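Probable tRNA pseudouridine synthase D (Methanosarcina mazei, PDB 1Z2Z) probably isomerises uridine 13 of transfer RNA to pseudouridine, as a member of the TruD family of tRNA pseudouridine synthases. Local coordinates at residues T182-K187 with E204-E209; A197-I202 with E252-S257. All blocks are in the same frame, centred on the assembly; numbering follows the deposited sequence.

Contact 1. Residues T182-K187 with E204-E209; sequences THLVGK and EPFPEE
Leu184 of helix 182-191 sets its CD1 methyl against the edge of the Phe206 ring, in the loop that follows helix 194-202. Leu184 CD1 stands 4.2 Å from Phe206 CZ, near the plane of the ring, so the leucine methyl touches the rim of the phenyl group and not its face. The two side chains arrive from opposite directions. Leu184 has CG anti to its carbonyl carbon (chi1 -61°), which carries the branch out from the helix toward the loop. This methyl-to-ring meeting is the tighter part of the contact. The looser side is the Glu204 carboxylate, whose OE2 lies 4.3 Å from the same Leu184 CD1; the other oxygen, Glu204 OE1, makes a long, weak ion pair with Lys221. The contact as a whole is slight: 66 Å² is buried, none of the three touching residues is fully buried, and the nearest CA atoms, those of Leu184 and Glu204, remain 10.5 Å apart. Each partner has further neighbours: Leu184 touches Leu200, and Phe206 touches Arg179, Pro180 and Val181 just ahead of the helix. The loop is braced from within. Phe206 N donates to Glu209 OE2 over 3.0 Å, reaching the oxygen from above the carboxylate plane, while the backbone bond from Glu209 N to Phe206 O (3.1 Å) closes the turn. Glu209 OE1 is engaged by Arg217 in a salt bridge, which ties this loop to helix 213-223. The arrangement is surface packing of a helix side chain against a loop whose Phe206 opens a type I beta turn (Phe206 to Glu209), in a helical part of the TruD-family region.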
loop_
_atom_site.group_PDB
_atom_site.type_symbol
_atom_site.label_atom_id
_atom_site.label_comp_id
_atom_site.label_asym_id
_atom_site.label_seq_id
_atom_site.Cartn_x
_atom_site.Cartn_y
_atom_site.Cartn_z
ATOM N N THR A 182 -10.717 -6.169 5.024
ATOM C CA THR A 182 -11.465 -5.029 4.526
ATOM C C THR A 182 -12.331 -5.424 3.331
ATOM O O THR A 182 -13.559 -5.435 3.435
ATOM C CB THR A 182 -10.515 -3.886 4.164
ATOM O OG1 THR A 182 -9.551 -4.335 3.204
ATOM C CG2 THR A 182 -9.788 -3.419 5.412
ATOM N N HIS A 183 -11.689 -5.781 2.220
ATOM C CA HIS A 183 -12.386 -6.195 1.003
ATOM C C HIS A 183 -13.428 -7.265 1.278
ATOM O O HIS A 183 -14.458 -7.331 0.610
ATOM C CB HIS A 183 -11.383 -6.711 -0.041
ATOM C CG HIS A 183 -10.697 -7.993 0.340
ATOM N ND1 HIS A 183 -11.077 -9.218 -0.164
ATOM C CD2 HIS A 183 -9.619 -8.228 1.124
ATOM C CE1 HIS A 183 -10.258 -10.152 0.288
ATOM N NE2 HIS A 183 -9.364 -9.578 1.071
ATOM N N LEU A 184 -13.159 -8.105 2.264
ATOM C CA LEU A 184 -14.092 -9.164 2.612
ATOM C C LEU A 184 -15.326 -8.577 3.276
ATOM O O LEU A 184 -16.414 -9.138 3.186
ATOM C CB LEU A 184 -13.424 -10.164 3.557
ATOM C CG LEU A 184 -12.195 -10.894 2.997
ATOM C CD1 LEU A 184 -11.516 -11.666 4.116
ATOM C CD2 LEU A 184 -12.618 -11.825 1.870
ATOM N N VAL A 185 -15.154 -7.441 3.940
ATOM C CA VAL A 185 -16.261 -6.791 4.621
ATOM C C VAL A 185 -17.027 -5.896 3.653
ATOM O O VAL A 185 -18.257 -5.841 3.680
ATOM C CB VAL A 185 -15.746 -5.959 5.811
ATOM C CG1 VAL A 185 -16.899 -5.266 6.515
ATOM C CG2 VAL A 185 -15.007 -6.865 6.779
ATOM N N GLY A 186 -16.286 -5.207 2.790
ATOM C CA GLY A 186 -16.901 -4.325 1.819
ATOM C C GLY A 186 -17.753 -5.094 0.827
ATOM O O GLY A 186 -18.665 -4.543 0.210
ATOM N N LYS A 187 -17.459 -6.378 0.674
ATOM C CA LYS A 187 -18.208 -7.204 -0.258
ATOM C C LYS A 187 -19.557 -7.609 0.323
ATOM O O LYS A 187 -20.544 -7.702 -0.404
ATOM C CB LYS A 187 -17.403 -8.453 -0.627
ATOM C CG LYS A 187 -18.062 -9.311 -1.696
ATOM C CD LYS A 187 -17.306 -10.609 -1.926
ATOM C CE LYS A 187 -18.059 -11.517 -2.892
ATOM N NZ LYS A 187 -17.452 -12.877 -2.962
ATOM N N GLU A 204 -13.549 -13.782 12.861
ATOM C CA GLU A 204 -12.743 -14.166 11.698
ATOM C C GLU A 204 -11.244 -14.085 11.957
ATOM O O GLU A 204 -10.601 -13.087 11.636
ATOM C CB GLU A 204 -13.063 -13.283 10.494
ATOM C CG GLU A 204 -12.246 -13.656 9.264
ATOM C CD GLU A 204 -12.959 -14.647 8.361
ATOM O OE1 GLU A 204 -13.648 -15.556 8.879
ATOM O OE2 GLU A 204 -12.815 -14.512 7.129
ATOM N N PRO A 205 -10.664 -15.157 12.509
ATOM C CA PRO A 205 -9.236 -15.240 12.826
ATOM C C PRO A 205 -8.341 -15.495 11.617
ATOM O O PRO A 205 -8.766 -16.102 10.639
ATOM C CB PRO A 205 -9.189 -16.390 13.812
ATOM C CG PRO A 205 -10.209 -17.326 13.233
ATOM C CD PRO A 205 -11.358 -16.392 12.922
ATOM N N PHE A 206 -7.097 -15.029 11.692
ATOM C CA PHE A 206 -6.138 -15.233 10.614
ATOM C C PHE A 206 -4.853 -15.882 11.126
ATOM O O PHE A 206 -4.450 -15.664 12.270
ATOM C CB PHE A 206 -5.805 -13.908 9.916
ATOM C CG PHE A 206 -6.761 -13.545 8.808
ATOM C CD1 PHE A 206 -6.321 -12.797 7.722
ATOM C CD2 PHE A 206 -8.099 -13.947 8.850
ATOM C CE1 PHE A 206 -7.190 -12.458 6.693
ATOM C CE2 PHE A 206 -8.978 -13.612 7.825
ATOM C CZ PHE A 206 -8.523 -12.865 6.743
ATOM N N PRO A 207 -4.185 -16.682 10.274
ATOM C CA PRO A 207 -2.945 -17.372 10.637
ATOM C C PRO A 207 -1.787 -16.454 10.993
ATOM O O PRO A 207 -0.707 -16.923 11.338
ATOM C CB PRO A 207 -2.655 -18.217 9.399
ATOM C CG PRO A 207 -3.152 -17.353 8.297
ATOM C CD PRO A 207 -4.483 -16.878 8.842
ATOM N N GLU A 208 -2.012 -15.148 10.912
ATOM C CA GLU A 208 -0.976 -14.173 11.227
ATOM C C GLU A 208 -1.035 -13.784 12.701
ATOM O O GLU A 208 -0.019 -13.475 13.318
ATOM C CB GLU A 208 -1.173 -12.915 10.386
ATOM C CG GLU A 208 -0.035 -11.930 10.502
ATOM C CD GLU A 208 1.038 -12.210 9.486
ATOM O OE1 GLU A 208 1.334 -13.405 9.268
ATOM O OE2 GLU A 208 1.582 -11.240 8.908
ATOM N N GLU A 209 -2.241 -13.797 13.253
ATOM C CA GLU A 209 -2.459 -13.419 14.640
ATOM C C GLU A 209 -2.021 -14.520 15.591
ATOM O O GLU A 209 -1.912 -15.681 15.199
ATOM C CB GLU A 209 -3.943 -13.126 14.869
ATOM C CG GLU A 209 -4.565 -12.167 13.869
ATOM C CD GLU A 209 -6.053 -12.019 14.085
ATOM O OE1 GLU A 209 -6.446 -11.544 15.172
ATOM O OE2 GLU A 209 -6.826 -12.385 13.176
#

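Contact 2. Residues A197-I202 with E252-S257; sequences AALLYI and EDYSGS
Tyr254 meets Ala198 and Leu199 of helix 194-202 obliquely, the two residues reaching its ring at successive points. Ala198 CB sits 3.9 Å from Tyr254 CD1, near the root of the ring, and Leu199 CD1 is 3.9 Å from Tyr254 CE1, one atom further toward the hydroxyl. The leucine side chain runs at a slant to the tyrosine. Ala198 points at the loop directly, whereas Leu199 starts off to one side and brings its CD1 branch back to the ring. Tyr254 has CG anti to its carbonyl carbon (chi1 -56°), which directs the ring past Ala198 and Leu199 and takes its far end to Glu252. There the hydroxyl of Tyr254 donates from OH to Glu252 OE1 over 2.8 Å, nearly along the C-O axis of that oxygen. Ser257 OG also touches the Ala198 methyl, 3.7 Å from CB. The same Ser257 OG donates to Tyr254 O at 2.7 Å, tilted 25° from the carbonyl plane. Ser257 also packs on Met243 of helix 238-249, and Phe194 and Glu195 extend the helix surface met by Tyr254. The nearest CA atoms, those of Ala198 and Tyr254, are 6.0 Å apart, a spacing consistent with the small alanine side chain. Dispersion between methyl groups and an aromatic ring therefore makes up most of the contact, and the chemistry implies apolar adhesion, the two hydroxyls at the interface being bonded within the loop's own segment.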
loop_
_atom_site.group_PDB
_atom_site.type_symbol
_atom_site.label_atom_id
_atom_site.label_comp_id
_atom_site.label_asym_id
_atom_site.label_seq_id
_atom_site.Cartn_x
_atom_site.Cartn_y
_atom_site.Cartn_z
ATOM N N ALA A 197 -20.692 -8.991 7.215
ATOM C CA ALA A 197 -19.757 -7.870 7.175
ATOM C C ALA A 197 -19.311 -7.475 8.580
ATOM O O ALA A 197 -18.164 -7.075 8.788
ATOM C CB ALA A 197 -20.395 -6.672 6.479
ATOM N N ALA A 198 -20.221 -7.586 9.542
ATOM C CA ALA A 198 -19.904 -7.241 10.918
ATOM C C ALA A 198 -19.115 -8.359 11.577
ATOM O O ALA A 198 -18.160 -8.105 12.308
ATOM C CB ALA A 198 -21.177 -6.971 11.696
ATOM N N LEU A 199 -19.513 -9.598 11.319
ATOM C CA LEU A 199 -18.826 -10.744 11.901
ATOM C C LEU A 199 -17.414 -10.915 11.350
ATOM O O LEU A 199 -16.498 -11.270 12.086
ATOM C CB LEU A 199 -19.633 -12.022 11.661
ATOM C CG LEU A 199 -20.435 -12.577 12.845
ATOM C CD1 LEU A 199 -21.326 -11.497 13.456
ATOM C CD2 LEU A 199 -21.264 -13.755 12.359
ATOM N N LEU A 200 -17.240 -10.661 10.057
ATOM C CA LEU A 200 -15.931 -10.789 9.431
ATOM C C LEU A 200 -14.905 -9.853 10.059
ATOM O O LEU A 200 -13.703 -10.100 9.975
ATOM C CB LEU A 200 -16.028 -10.492 7.932
ATOM C CG LEU A 200 -16.725 -11.514 7.030
ATOM C CD1 LEU A 200 -16.906 -10.931 5.637
ATOM C CD2 LEU A 200 -15.906 -12.792 6.975
ATOM N N TYR A 201 -15.379 -8.775 10.680
ATOM C CA TYR A 201 -14.496 -7.792 11.307
ATOM C C TYR A 201 -14.393 -8.049 12.806
ATOM O O TYR A 201 -13.314 -7.983 13.390
ATOM C CB TYR A 201 -15.027 -6.373 11.058
ATOM C CG TYR A 201 -14.079 -5.271 11.479
ATOM C CD1 TYR A 201 -13.017 -4.887 10.662
ATOM C CD2 TYR A 201 -14.210 -4.649 12.717
ATOM C CE1 TYR A 201 -12.107 -3.914 11.070
ATOM C CE2 TYR A 201 -13.303 -3.679 13.135
ATOM C CZ TYR A 201 -12.252 -3.318 12.309
ATOM O OH TYR A 201 -11.333 -2.391 12.741
ATOM N N ILE A 202 -15.526 -8.338 13.429
ATOM C CA ILE A 202 -15.544 -8.607 14.857
ATOM C C ILE A 202 -14.755 -9.884 15.157
ATOM O O ILE A 202 -13.882 -9.890 16.027
ATOM C CB ILE A 202 -16.986 -8.766 15.351
ATOM C CG1 ILE A 202 -17.747 -7.455 15.110
ATOM C CG2 ILE A 202 -16.984 -9.180 16.813
ATOM C CD1 ILE A 202 -19.253 -7.559 15.262
ATOM N N GLU A 252 -28.810 -8.077 17.060
ATOM C CA GLU A 252 -29.066 -8.213 15.629
ATOM C C GLU A 252 -28.992 -6.871 14.913
ATOM O O GLU A 252 -29.483 -6.737 13.795
ATOM C CB GLU A 252 -30.442 -8.842 15.387
ATOM C CG GLU A 252 -30.607 -10.242 15.962
ATOM C CD GLU A 252 -29.652 -11.253 15.349
ATOM O OE1 GLU A 252 -28.428 -11.143 15.581
ATOM O OE2 GLU A 252 -30.128 -12.159 14.631
ATOM N N ASP A 253 -28.376 -5.881 15.553
ATOM C CA ASP A 253 -28.260 -4.555 14.953
ATOM C C ASP A 253 -26.910 -4.387 14.261
ATOM O O ASP A 253 -26.231 -3.366 14.411
ATOM C CB ASP A 253 -28.452 -3.472 16.021
ATOM C CG ASP A 253 -28.872 -2.132 15.428
ATOM O OD1 ASP A 253 -29.841 -2.106 14.636
ATOM O OD2 ASP A 253 -28.245 -1.104 15.763
ATOM N N TYR A 254 -26.531 -5.411 13.502
ATOM C CA TYR A 254 -25.278 -5.405 12.763
ATOM C C TYR A 254 -25.241 -4.210 11.813
ATOM O O TYR A 254 -24.172 -3.687 11.500
ATOM C CB TYR A 254 -25.135 -6.711 11.979
ATOM C CG TYR A 254 -25.235 -7.940 12.851
ATOM C CD1 TYR A 254 -24.231 -8.260 13.761
ATOM C CD2 TYR A 254 -26.359 -8.761 12.799
ATOM C CE1 TYR A 254 -24.348 -9.368 14.606
ATOM C CE2 TYR A 254 -26.486 -9.868 13.637
ATOM C CZ TYR A 254 -25.482 -10.167 14.535
ATOM O OH TYR A 254 -25.621 -11.259 15.360
ATOM N N SER A 255 -26.411 -3.769 11.362
ATOM C CA SER A 255 -26.472 -2.635 10.447
ATOM C C SER A 255 -25.817 -1.396 11.046
ATOM O O SER A 255 -24.981 -0.762 10.404
ATOM C CB SER A 255 -27.929 -2.329 10.050
ATOM O OG SER A 255 -28.792 -2.218 11.174
ATOM N N GLY A 256 -26.188 -1.069 12.282
ATOM C CA GLY A 256 -25.632 0.098 12.943
ATOM C C GLY A 256 -24.410 -0.191 13.789
ATOM O O GLY A 256 -23.915 0.688 14.497
ATOM N N SER A 257 -23.913 -1.421 13.727
ATOM C CA SER A 257 -22.734 -1.775 14.507
ATOM C C SER A 257 -21.500 -1.049 13.964
ATOM O O SER A 257 -20.450 -1.064 14.589
ATOM C CB SER A 257 -22.506 -3.289 14.483
ATOM O OG SER A 257 -22.091 -3.718 13.203
#

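Overall arrangement
Contacts 1 and 2 are built on consecutive helices, 182-191 and 194-202, and their centres lie 13 Å apart on the same side of the chain's centre. Their segments alternate along the sequence. Helix 194-202 turns Ala197 and Leu200 to helix 182-191, and Ala198 and Leu199 to the 252-257 loop. Direct packing joins the pairs, with Val185 CG2 3.9 Å from Leu200 CB and Glu204 CB 4.3 Å from Leu199 O. Contact 1 is the more superficial, contact 2 the more buried, although their centres are 16 and 26 Å respectively from the centre of the chain. Both lie away from Asp86, the predicted nucleophile.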